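PDB 2Q09: imidazolonepropionase from Unidentified, which catalyses the hydrolytic opening of imidazolone-5-propanoate to N-formimidoyl-L-glutamate, the third step of histidine degradation, at a mononuclear metal site. Local coordinates for residues N4-W9 against V34-I39; G67-H72 against R352-A357; G79-E84 against I104-R109; M243-N248 against V263-Y268. One frame throughout, in Å; residues are numbered along the deposited sequence.

Interaction 1: N4-W9 against V34-I39; sequences NCERVW and VHEGRI
Glu6 reaches across to the turn at His35 and Glu36 and takes hold of it with both carboxylate oxygens. OE1 accepts from ND1 of His35; the modelled separation of 2.4 Å is implausibly short, so the geometry of this His-carboxylate bond is doubtful. OE2 receives the backbone N of Glu36 at 3.0 Å, in a nearly straight bond (174°) that arrives from above the carboxylate plane. The carboxylate stands almost perpendicular to the imidazole, meeting that ring at its edge, while the carbonyl oxygen of Asn4 lies over one ring face. What puts the acid there is a folded chain: chi1 of 43° tucks CG between the backbone N and carbonyl carbon, and a bend at chi2 (-93°) turns the carboxylate toward the turn.

Behind this polar grip, Val34 N donates to Arg7 O at 2.9 Å, the hydrogen-bonded pair of an antiparallel bridge. On the same face of the sheet, Val34 CG2 packs on Arg7 CB at 3.6 Å and Val34 CG1 on Trp9 CZ3 at 3.7 Å. The type I' turn from His35 to Arg38, with Glu36 and Gly37 both at positive phi, closes the hairpin that Glu6 holds.

Strand 7-10 lies between strands 30-35 and 57-58 in a small mixed sheet, and Trp9 carries the packing onward, meeting Phe375 edge-to-face and touching strand 395-400.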
# COMPACT_ATOMS: atom_id res chain seq x y z
N ASN A 4 -23.18 22.98 10.26
CA ASN A 4 -24.21 21.96 10.64
C ASN A 4 -23.65 20.54 10.55
O ASN A 4 -23.97 19.79 9.63
CB ASN A 4 -25.44 22.11 9.75
CG ASN A 4 -25.09 22.43 8.30
OD1 ASN A 4 -24.32 21.70 7.66
ND2 ASN A 4 -25.64 23.50 7.77
N CYS A 5 -22.81 20.18 11.52
CA CYS A 5 -22.19 18.86 11.58
C CYS A 5 -22.07 18.34 13.01
O CYS A 5 -21.94 19.12 13.96
CB CYS A 5 -20.82 18.91 10.91
SG CYS A 5 -20.00 20.52 11.05
N GLU A 6 -22.11 17.02 13.17
CA GLU A 6 -22.04 16.39 14.49
C GLU A 6 -20.77 16.58 15.31
O GLU A 6 -20.85 16.75 16.53
CB GLU A 6 -22.33 14.89 14.38
CG GLU A 6 -21.65 14.18 13.21
CD GLU A 6 -22.54 14.11 11.99
OE1 GLU A 6 -23.07 15.16 11.59
OE2 GLU A 6 -22.69 13.01 11.42
N ARG A 7 -19.61 16.55 14.66
CA ARG A 7 -18.36 16.68 15.39
C ARG A 7 -17.50 17.80 14.82
O ARG A 7 -17.51 18.06 13.62
CB ARG A 7 -17.60 15.35 15.31
CG ARG A 7 -18.54 14.13 15.35
CD ARG A 7 -17.79 12.80 15.42
NE ARG A 7 -18.70 11.67 15.59
CZ ARG A 7 -19.55 11.23 14.67
NH1 ARG A 7 -19.60 11.82 13.49
NH2 ARG A 7 -20.35 10.21 14.93
N VAL A 8 -16.78 18.49 15.70
CA VAL A 8 -15.92 19.59 15.27
C VAL A 8 -14.60 19.63 16.02
O VAL A 8 -14.56 19.51 17.25
CB VAL A 8 -16.62 20.97 15.44
CG1 VAL A 8 -15.63 22.09 15.15
CG2 VAL A 8 -17.81 21.07 14.52
N TRP A 9 -13.52 19.79 15.27
CA TRP A 9 -12.18 19.88 15.82
C TRP A 9 -11.76 21.34 15.68
O TRP A 9 -11.57 21.84 14.57
CB TRP A 9 -11.22 18.98 15.04
CG TRP A 9 -11.32 17.55 15.44
CD1 TRP A 9 -10.50 16.88 16.30
CD2 TRP A 9 -12.35 16.63 15.07
NE1 TRP A 9 -10.95 15.60 16.50
CE2 TRP A 9 -12.09 15.42 15.75
CE3 TRP A 9 -13.47 16.70 14.23
CZ2 TRP A 9 -12.91 14.29 15.62
CZ3 TRP A 9 -14.28 15.58 14.10
CH2 TRP A 9 -14.00 14.40 14.79
N VAL A 34 -17.20 17.43 10.79
CA VAL A 34 -17.53 16.26 9.99
C VAL A 34 -19.02 15.97 10.02
O VAL A 34 -19.71 16.25 11.00
CB VAL A 34 -16.76 15.01 10.48
CG1 VAL A 34 -15.26 15.31 10.53
CG2 VAL A 34 -17.26 14.56 11.84
N HIS A 35 -19.52 15.43 8.91
CA HIS A 35 -20.92 15.07 8.82
C HIS A 35 -21.05 13.78 8.04
O HIS A 35 -20.61 13.69 6.89
CB HIS A 35 -21.74 16.17 8.15
CG HIS A 35 -23.21 15.94 8.23
ND1 HIS A 35 -23.87 15.85 9.44
CD2 HIS A 35 -24.14 15.75 7.27
CE1 HIS A 35 -25.15 15.60 9.21
NE2 HIS A 35 -25.34 15.53 7.91
N GLU A 36 -21.64 12.78 8.67
CA GLU A 36 -21.84 11.48 8.04
C GLU A 36 -20.56 10.94 7.40
O GLU A 36 -20.51 10.65 6.21
CB GLU A 36 -22.97 11.58 7.01
CG GLU A 36 -24.35 11.55 7.66
CD GLU A 36 -25.47 11.97 6.72
OE1 GLU A 36 -25.50 11.49 5.57
OE2 GLU A 36 -26.33 12.76 7.15
N GLY A 37 -19.53 10.82 8.23
CA GLY A 37 -18.24 10.29 7.80
C GLY A 37 -17.40 11.11 6.84
O GLY A 37 -16.37 10.63 6.38
N ARG A 38 -17.82 12.33 6.54
CA ARG A 38 -17.07 13.17 5.62
C ARG A 38 -16.74 14.54 6.18
O ARG A 38 -17.38 15.01 7.12
CB ARG A 38 -17.85 13.36 4.32
CG ARG A 38 -18.08 12.08 3.55
CD ARG A 38 -18.75 12.35 2.23
NE ARG A 38 -18.96 11.12 1.48
CZ ARG A 38 -18.09 10.60 0.61
NH1 ARG A 38 -16.95 11.22 0.35
NH2 ARG A 38 -18.37 9.45 0.02
N ILE A 39 -15.73 15.17 5.60
CA ILE A 39 -15.33 16.51 6.01
C ILE A 39 -16.45 17.41 5.48
O ILE A 39 -16.64 17.53 4.27
CB ILE A 39 -13.99 16.92 5.39
CG1 ILE A 39 -12.92 15.89 5.76
CG2 ILE A 39 -13.57 18.29 5.93
CD1 ILE A 39 -11.59 16.09 5.05

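Interaction 2: G67-H72 against R352-A357; sequences GLIDCH and RHAARA. With FE (Fe (III) ion), chain B.
Ile69 on strand 63-73 presses directly on Ala354 of helix 352-357, and its side chain can be followed outward through the contact. CB already touches the helix, 3.6 Å from Ala354 CB. At the first branch, CG2 lies against the same methyl at 3.7 Å. The other branch leaves beside the backbone N (chi1 -56°) and then runs extended, carrying CD1 across the helix to Ala355 CB at 3.9 Å. One isoleucine therefore straddles two successive alanines, with its branch point over the first and its tip at the second.

Two residues on, Cys71 again faces the helix. Its SG, held between the backbone N and carbonyl carbon, meets Ala357 CB at 4.0 Å, one turn beyond Ala354. Leu358 also touches both Ile69 and Cys71, and Thr285 touches Cys71. The short segments cross at 43° with their axes 7.8 Å apart, a close approach made possible by the small alanine side chains.

Next along the strand, His72 binds the iron through NE2 at 2.2 Å, together with His74, His242 and Asp317; a water is also bound, 2.4 Å from the iron. No hydrogen bond joins the two segments: the side chains meet through carbon and sulfur alone. The chemistry implies a division of labour, in which alternate residues, Ile69 and Cys71, pack on the helix by van der Waals contact while His72 serves the metal.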
# COMPACT_ATOMS: atom_id res chain seq x y z
N GLY A 67 -5.20 10.85 6.89
CA GLY A 67 -4.69 9.61 7.45
C GLY A 67 -3.69 9.04 6.47
O GLY A 67 -3.84 9.24 5.27
N LEU A 68 -2.67 8.34 6.95
CA LEU A 68 -1.67 7.79 6.04
C LEU A 68 -2.21 6.55 5.34
O LEU A 68 -3.09 5.85 5.85
CB LEU A 68 -0.38 7.46 6.80
CG LEU A 68 0.19 8.59 7.68
CD1 LEU A 68 1.54 8.15 8.23
CD2 LEU A 68 0.33 9.88 6.88
N ILE A 69 -1.68 6.30 4.14
CA ILE A 69 -2.10 5.17 3.33
C ILE A 69 -0.90 4.34 2.88
O ILE A 69 0.03 4.88 2.29
CB ILE A 69 -2.86 5.69 2.09
CG1 ILE A 69 -4.04 6.57 2.55
CG2 ILE A 69 -3.36 4.53 1.23
CD1 ILE A 69 -4.76 7.27 1.41
N ASP A 70 -0.95 3.03 3.15
CA ASP A 70 0.11 2.08 2.76
C ASP A 70 -0.53 1.25 1.65
O ASP A 70 -1.26 0.29 1.92
CB ASP A 70 0.48 1.19 3.96
CG ASP A 70 1.84 0.56 3.83
OD1 ASP A 70 2.25 -0.14 4.78
OD2 ASP A 70 2.51 0.75 2.79
N CYS A 71 -0.25 1.62 0.41
CA CYS A 71 -0.87 0.98 -0.75
C CYS A 71 -0.27 -0.29 -1.33
O CYS A 71 -0.69 -0.72 -2.40
CB CYS A 71 -1.01 2.02 -1.87
SG CYS A 71 0.59 2.63 -2.56
N HIS A 72 0.69 -0.90 -0.64
CA HIS A 72 1.32 -2.11 -1.16
C HIS A 72 1.89 -2.97 -0.04
O HIS A 72 3.02 -2.76 0.39
CB HIS A 72 2.42 -1.73 -2.15
CG HIS A 72 3.12 -2.90 -2.77
ND1 HIS A 72 3.29 -3.02 -4.13
CD2 HIS A 72 3.72 -3.98 -2.22
CE1 HIS A 72 3.96 -4.12 -4.40
NE2 HIS A 72 4.24 -4.73 -3.26
N ARG A 352 -2.06 11.64 -0.92
CA ARG A 352 -2.60 11.93 -2.24
C ARG A 352 -2.31 10.85 -3.29
O ARG A 352 -3.22 10.31 -3.92
CB ARG A 352 -2.02 13.27 -2.72
CG ARG A 352 -2.86 14.00 -3.71
CD ARG A 352 -2.55 15.49 -3.70
NE ARG A 352 -1.25 15.82 -4.27
CZ ARG A 352 -0.32 16.52 -3.64
NH1 ARG A 352 -0.55 16.98 -2.41
NH2 ARG A 352 0.84 16.79 -4.23
N HIS A 353 -1.03 10.54 -3.49
CA HIS A 353 -0.62 9.56 -4.48
C HIS A 353 -0.97 8.13 -4.10
O HIS A 353 -1.29 7.32 -4.96
CB HIS A 353 0.87 9.74 -4.76
CG HIS A 353 1.22 11.14 -5.19
ND1 HIS A 353 2.43 11.72 -4.91
CD2 HIS A 353 0.49 12.07 -5.84
CE1 HIS A 353 2.44 12.96 -5.38
NE2 HIS A 353 1.27 13.20 -5.95
N ALA A 354 -0.91 7.83 -2.81
CA ALA A 354 -1.24 6.49 -2.33
C ALA A 354 -2.73 6.26 -2.57
O ALA A 354 -3.15 5.17 -2.95
CB ALA A 354 -0.92 6.35 -0.84
N ALA A 355 -3.53 7.30 -2.32
CA ALA A 355 -4.97 7.20 -2.52
C ALA A 355 -5.27 6.87 -3.99
O ALA A 355 -6.07 5.99 -4.28
CB ALA A 355 -5.65 8.51 -2.13
N ARG A 356 -4.61 7.59 -4.89
CA ARG A 356 -4.79 7.39 -6.32
C ARG A 356 -4.39 5.97 -6.74
O ARG A 356 -5.05 5.35 -7.57
CB ARG A 356 -3.97 8.41 -7.12
CG ARG A 356 -4.22 8.37 -8.64
CD ARG A 356 -3.48 9.50 -9.35
NE ARG A 356 -4.02 10.81 -8.98
CZ ARG A 356 -5.14 11.32 -9.48
NH1 ARG A 356 -5.84 10.65 -10.39
NH2 ARG A 356 -5.57 12.51 -9.07
N ALA A 357 -3.30 5.47 -6.16
CA ALA A 357 -2.82 4.13 -6.47
C ALA A 357 -3.86 3.07 -6.10
O ALA A 357 -3.81 1.94 -6.60
CB ALA A 357 -1.51 3.85 -5.73
FE FE B . 5.20 -6.67 -2.99
O HOH W 1 7.61 -6.98 -3.19

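Interaction 3: G79-E84 against I104-R109; sequences GSRAEE and IISTVR. With DI6 (3-[(4S)-2,5-dioxoimidazolidin-4-yl]propanoic acid), chain C.
Arg81 reaches from the loop before helix 82-89 to helix 104-113, and hydrogen bonds make up most of what it does there. NH1 donates to Thr107 OG1, a short bond of 2.5 Å bent to 140°, with the hydroxyl tilted 23° from the guanidinium plane. The same nitrogen gives a much straighter bond to O9 of the bound inhibitor at 3.0 Å (168°), and NH2 donates to its O10 at 2.9 Å. Two nitrogens thus clasp the two carboxylate oxygens side by side, and the inhibitor's C8 lies in the guanidinium plane. With NH1 shared between carboxylate and threonine, rotation of the group is restrained.

Van der Waals contacts fill in around it. Bends at chi2 and chi3 fold the arginine so that CD sits 3.3 Å from Ser106 OG. The backbone N of Ile104 lies over one guanidinium face, while Ile104 CD1 comes to 4.2 Å from inhibitor C8.

A second acid, Glu84, is more distant: its OE1 makes a long ion pair with Arg81 NE, at 3.9 Å. That oxygen is hydrogen-bonded to Gly103 N, and Ser106 OG to Gly103 O, so both hold the residue just before Ile104.

The arrangement is a carboxylate-recognition site: an arginine in bidentate grip on the propionate of the inhibitor, probably used likewise for the substrate, with Tyr144, His177 and Thr322 also hydrogen-bonded to the inhibitor.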
# COMPACT_ATOMS: atom_id res chain seq x y z
N GLY A 79 4.40 -18.57 9.09
CA GLY A 79 5.78 -18.99 9.02
C GLY A 79 6.78 -17.87 9.24
O GLY A 79 6.41 -16.71 9.45
N SER A 80 8.06 -18.23 9.18
CA SER A 80 9.13 -17.25 9.37
C SER A 80 10.34 -17.62 8.50
O SER A 80 10.76 -18.78 8.46
CB SER A 80 9.56 -17.21 10.84
OG SER A 80 10.59 -16.24 11.04
N ARG A 81 10.89 -16.62 7.81
CA ARG A 81 12.04 -16.83 6.95
C ARG A 81 13.31 -16.38 7.68
O ARG A 81 14.38 -16.30 7.07
CB ARG A 81 11.86 -16.03 5.66
CG ARG A 81 10.51 -16.25 4.97
CD ARG A 81 10.60 -17.26 3.86
NE ARG A 81 11.08 -16.63 2.63
CZ ARG A 81 10.38 -15.86 1.80
NH1 ARG A 81 9.11 -15.60 2.04
NH2 ARG A 81 10.97 -15.36 0.72
N ALA A 82 13.19 -16.11 8.97
CA ALA A 82 14.31 -15.64 9.78
C ALA A 82 15.48 -16.63 9.84
O ALA A 82 16.64 -16.25 9.68
CB ALA A 82 13.82 -15.34 11.20
N GLU A 83 15.17 -17.90 10.10
CA GLU A 83 16.21 -18.91 10.19
C GLU A 83 16.94 -19.06 8.86
O GLU A 83 18.15 -19.23 8.81
CB GLU A 83 15.61 -20.25 10.61
CG GLU A 83 15.35 -20.31 12.10
CD GLU A 83 14.59 -21.55 12.51
OE1 GLU A 83 13.36 -21.60 12.28
OE2 GLU A 83 15.22 -22.48 13.06
N GLU A 84 16.17 -18.98 7.78
CA GLU A 84 16.73 -19.08 6.45
C GLU A 84 17.70 -17.91 6.24
O GLU A 84 18.78 -18.08 5.67
CB GLU A 84 15.59 -19.00 5.42
CG GLU A 84 16.02 -19.06 3.99
CD GLU A 84 14.87 -18.77 3.06
OE1 GLU A 84 13.79 -19.39 3.22
OE2 GLU A 84 15.04 -17.92 2.16
N ILE A 104 10.44 -18.26 -1.13
CA ILE A 104 9.03 -17.93 -1.09
C ILE A 104 8.14 -19.16 -0.95
O ILE A 104 7.03 -19.06 -0.43
CB ILE A 104 8.60 -17.12 -2.33
CG1 ILE A 104 7.11 -16.79 -2.24
CG2 ILE A 104 8.89 -17.92 -3.60
CD1 ILE A 104 6.64 -15.77 -3.26
N ILE A 105 8.61 -20.32 -1.39
CA ILE A 105 7.79 -21.52 -1.27
C ILE A 105 7.56 -21.90 0.19
O ILE A 105 6.50 -22.43 0.52
CB ILE A 105 8.40 -22.72 -2.07
CG1 ILE A 105 7.39 -23.87 -2.10
CG2 ILE A 105 9.68 -23.19 -1.43
CD1 ILE A 105 6.05 -23.51 -2.73
N SER A 106 8.53 -21.64 1.07
CA SER A 106 8.30 -21.99 2.47
C SER A 106 7.17 -21.13 3.04
O SER A 106 6.37 -21.60 3.86
CB SER A 106 9.58 -21.83 3.31
OG SER A 106 10.01 -20.48 3.41
N THR A 107 7.08 -19.88 2.62
CA THR A 107 6.01 -19.02 3.11
C THR A 107 4.68 -19.55 2.56
O THR A 107 3.65 -19.50 3.24
CB THR A 107 6.20 -17.56 2.66
OG1 THR A 107 7.38 -17.02 3.25
CG2 THR A 107 5.01 -16.72 3.09
N VAL A 108 4.70 -20.03 1.32
CA VAL A 108 3.49 -20.57 0.71
C VAL A 108 3.01 -21.82 1.47
O VAL A 108 1.83 -21.96 1.78
CB VAL A 108 3.74 -20.94 -0.76
CG1 VAL A 108 2.52 -21.66 -1.33
CG2 VAL A 108 4.02 -19.68 -1.57
N ARG A 109 3.93 -22.72 1.78
CA ARG A 109 3.55 -23.93 2.50
C ARG A 109 3.02 -23.58 3.90
O ARG A 109 2.01 -24.12 4.35
CB ARG A 109 4.74 -24.89 2.61
CG ARG A 109 5.25 -25.39 1.25
CD ARG A 109 6.27 -26.49 1.44
NE ARG A 109 6.94 -26.88 0.20
CZ ARG A 109 6.33 -27.30 -0.90
NH1 ARG A 109 5.01 -27.37 -0.94
NH2 ARG A 109 7.04 -27.65 -1.97
N1 DI6 C . 8.78 -9.08 -5.08
C2 DI6 C . 9.21 -9.04 -3.80
O2 DI6 C . 10.20 -8.46 -3.38
C3 DI6 C . 8.19 -9.86 -2.98
N4 DI6 C . 7.24 -10.30 -4.02
C5 DI6 C . 7.65 -9.80 -5.20
O5 DI6 C . 7.07 -9.97 -6.26
C6 DI6 C . 8.87 -11.03 -2.28
C7 DI6 C . 7.90 -11.87 -1.46
C8 DI6 C . 8.53 -13.06 -0.73
O9 DI6 C . 7.88 -13.59 0.19
O10 DI6 C . 9.67 -13.48 -1.05

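Interaction 4: M243-N248 against V263-Y268; sequences MDQLSN and VDHLEY. With DI6 (3-[(4S)-2,5-dioxoimidazolidin-4-yl]propanoic acid), chain C.
Gln245 lies flat over the His265 ring because its chain runs fully extended (chi1 -179°), while chi1 of -80° places the imidazole beneath it. Amide and ring are stacked, their planes 19° apart; CG lies over the ring face, 3.9 Å from its centroid, in a CH-pi contact. Further out, NE2 is only 3.0 Å from His265 CE1. Held so, the amide pairs with one edge of the inhibitor ring, its N1-H and neighbouring C2=O2: OE1 accepts from inhibitor N1 at 2.9 Å, and NE2 donates to inhibitor O2, also at 2.9 Å, in a nearly straight bond.

Backbone bonds join the two segments beside it. Met243 (selenomethionine here) donates its N to Asp264 O and accepts from Leu266 N, and Asp244 O accepts from Tyr268 N. Asn248 ND2 then donates to Tyr268 O at 2.8 Å. Leu246 O lies over one face of the Tyr268 ring, 3.1 Å from its CE2. Ser247 OG is hydrogen-bonded to Glu216.

Parallel strands 238-243 and 262-265 end here. His265 at the end of the second and Gln245 just past the first enter the inhibitor pocket, Gln245 probably binding substrate too: this is the C-terminal mouth of the TIM barrel, where amidohydrolases carry their active site.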
# COMPACT_ATOMS: atom_id res chain seq x y z
N MSE A 243 6.29 -4.56 -11.15
CA MSE A 243 7.08 -4.40 -12.37
C MSE A 243 8.51 -3.91 -12.26
O MSE A 243 8.87 -3.14 -11.36
CB MSE A 243 6.34 -3.47 -13.33
CG MSE A 243 5.84 -4.15 -14.59
SE MSE A 243 4.60 -5.55 -14.18
CE MSE A 243 3.09 -4.46 -13.79
N ASP A 244 9.33 -4.37 -13.21
CA ASP A 244 10.73 -3.98 -13.32
C ASP A 244 11.54 -3.99 -12.03
O ASP A 244 12.35 -3.09 -11.80
CB ASP A 244 10.81 -2.59 -13.96
CG ASP A 244 10.09 -2.52 -15.30
OD1 ASP A 244 10.33 -3.41 -16.15
OD2 ASP A 244 9.29 -1.58 -15.51
N GLN A 245 11.34 -4.99 -11.19
CA GLN A 245 12.09 -5.08 -9.94
C GLN A 245 13.47 -5.70 -10.18
O GLN A 245 14.47 -5.24 -9.63
CB GLN A 245 11.32 -5.90 -8.90
CG GLN A 245 12.03 -6.02 -7.55
CD GLN A 245 11.28 -6.92 -6.57
OE1 GLN A 245 10.52 -7.79 -6.98
NE2 GLN A 245 11.51 -6.71 -5.28
N LEU A 246 13.52 -6.75 -11.01
CA LEU A 246 14.77 -7.43 -11.30
C LEU A 246 15.23 -7.23 -12.75
O LEU A 246 16.42 -7.32 -13.05
CB LEU A 246 14.64 -8.93 -11.01
CG LEU A 246 14.20 -9.34 -9.59
CD1 LEU A 246 14.09 -10.85 -9.50
CD2 LEU A 246 15.18 -8.81 -8.56
N SER A 247 14.28 -6.97 -13.65
CA SER A 247 14.59 -6.73 -15.05
C SER A 247 13.38 -6.11 -15.74
O SER A 247 12.27 -6.14 -15.20
CB SER A 247 14.98 -8.03 -15.76
OG SER A 247 13.85 -8.79 -16.13
N ASN A 248 13.58 -5.56 -16.93
CA ASN A 248 12.49 -4.94 -17.66
C ASN A 248 12.01 -5.85 -18.79
O ASN A 248 12.77 -6.18 -19.70
CB ASN A 248 12.94 -3.59 -18.25
CG ASN A 248 11.78 -2.75 -18.72
OD1 ASN A 248 10.89 -3.23 -19.41
ND2 ASN A 248 11.78 -1.48 -18.34
N VAL A 263 2.05 0.72 -10.86
CA VAL A 263 3.07 -0.28 -11.17
C VAL A 263 4.03 -0.11 -10.00
O VAL A 263 4.36 1.01 -9.63
CB VAL A 263 3.79 -0.02 -12.52
CG1 VAL A 263 2.88 -0.44 -13.67
CG2 VAL A 263 4.16 1.44 -12.65
N ASP A 264 4.48 -1.22 -9.42
CA ASP A 264 5.33 -1.14 -8.24
C ASP A 264 6.74 -1.75 -8.34
O ASP A 264 6.93 -2.78 -8.98
CB ASP A 264 4.59 -1.76 -7.05
CG ASP A 264 3.13 -1.29 -6.95
OD1 ASP A 264 2.53 -1.44 -5.87
OD2 ASP A 264 2.57 -0.79 -7.95
N HIS A 265 7.69 -1.10 -7.67
CA HIS A 265 9.12 -1.44 -7.63
C HIS A 265 9.84 -0.56 -8.65
O HIS A 265 10.43 0.46 -8.28
CB HIS A 265 9.37 -2.93 -7.91
CG HIS A 265 9.14 -3.80 -6.71
ND1 HIS A 265 9.88 -3.68 -5.55
CD2 HIS A 265 8.25 -4.80 -6.49
CE1 HIS A 265 9.45 -4.56 -4.67
NE2 HIS A 265 8.46 -5.25 -5.21
N LEU A 266 9.80 -0.94 -9.92
CA LEU A 266 10.36 -0.13 -10.99
C LEU A 266 11.87 0.13 -11.04
O LEU A 266 12.30 1.06 -11.73
CB LEU A 266 9.63 1.22 -11.00
CG LEU A 266 8.13 1.29 -11.33
CD1 LEU A 266 7.40 0.04 -10.86
CD2 LEU A 266 7.55 2.52 -10.68
N GLU A 267 12.68 -0.66 -10.34
CA GLU A 267 14.12 -0.44 -10.37
C GLU A 267 14.64 -0.32 -11.81
O GLU A 267 15.49 0.52 -12.10
CB GLU A 267 14.87 -1.59 -9.68
CG GLU A 267 15.01 -1.49 -8.15
CD GLU A 267 13.69 -1.60 -7.43
OE1 GLU A 267 12.75 -2.19 -8.01
OE2 GLU A 267 13.59 -1.13 -6.28
N TYR A 268 14.11 -1.15 -12.70
CA TYR A 268 14.53 -1.16 -14.10
C TYR A 268 13.58 -0.51 -15.10
O TYR A 268 13.59 -0.84 -16.29
CB TYR A 268 14.79 -2.61 -14.54
CG TYR A 268 15.99 -3.24 -13.88
CD1 TYR A 268 17.26 -3.14 -14.46
CD2 TYR A 268 15.88 -3.90 -12.65
CE1 TYR A 268 18.39 -3.69 -13.83
CE2 TYR A 268 16.99 -4.44 -12.02
CZ TYR A 268 18.24 -4.33 -12.61
OH TYR A 268 19.35 -4.86 -11.98
N1 DI6 C . 8.78 -9.08 -5.08
C2 DI6 C . 9.21 -9.04 -3.80
O2 DI6 C . 10.20 -8.46 -3.38
C3 DI6 C . 8.19 -9.86 -2.98
N4 DI6 C . 7.24 -10.30 -4.02
C5 DI6 C . 7.65 -9.80 -5.20
O5 DI6 C . 7.07 -9.97 -6.26
C6 DI6 C . 8.87 -11.03 -2.28
C7 DI6 C . 7.90 -11.87 -1.46
C8 DI6 C . 8.53 -13.06 -0.73
O9 DI6 C . 7.88 -13.59 0.19
O10 DI6 C . 9.67 -13.48 -1.05

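In the fold
Along the chain interaction 1 closes first; interaction 2 then spans 280 residues, and interactions 3 and 4 follow each other inside that span. Interaction 1 belongs to the small sheet, its centre 42 Å from interaction 4 and 46 Å from interaction 3, across the chain's centre from both. The others lie in the amidohydrolase domain, 2 and 4 at barrel strands, 3 on helices after strand 63-73. Interactions 2 and 4, 19 Å apart between centres, touch where His72 ND1 meets Asp264 OD1 at 2.5 Å, a probable hydrogen bond. Interactions 3 and 4, 23 Å apart, hold the inhibitor at its carboxylate and ring respectively. Metal and pocket thus come from distant parts of the sequence.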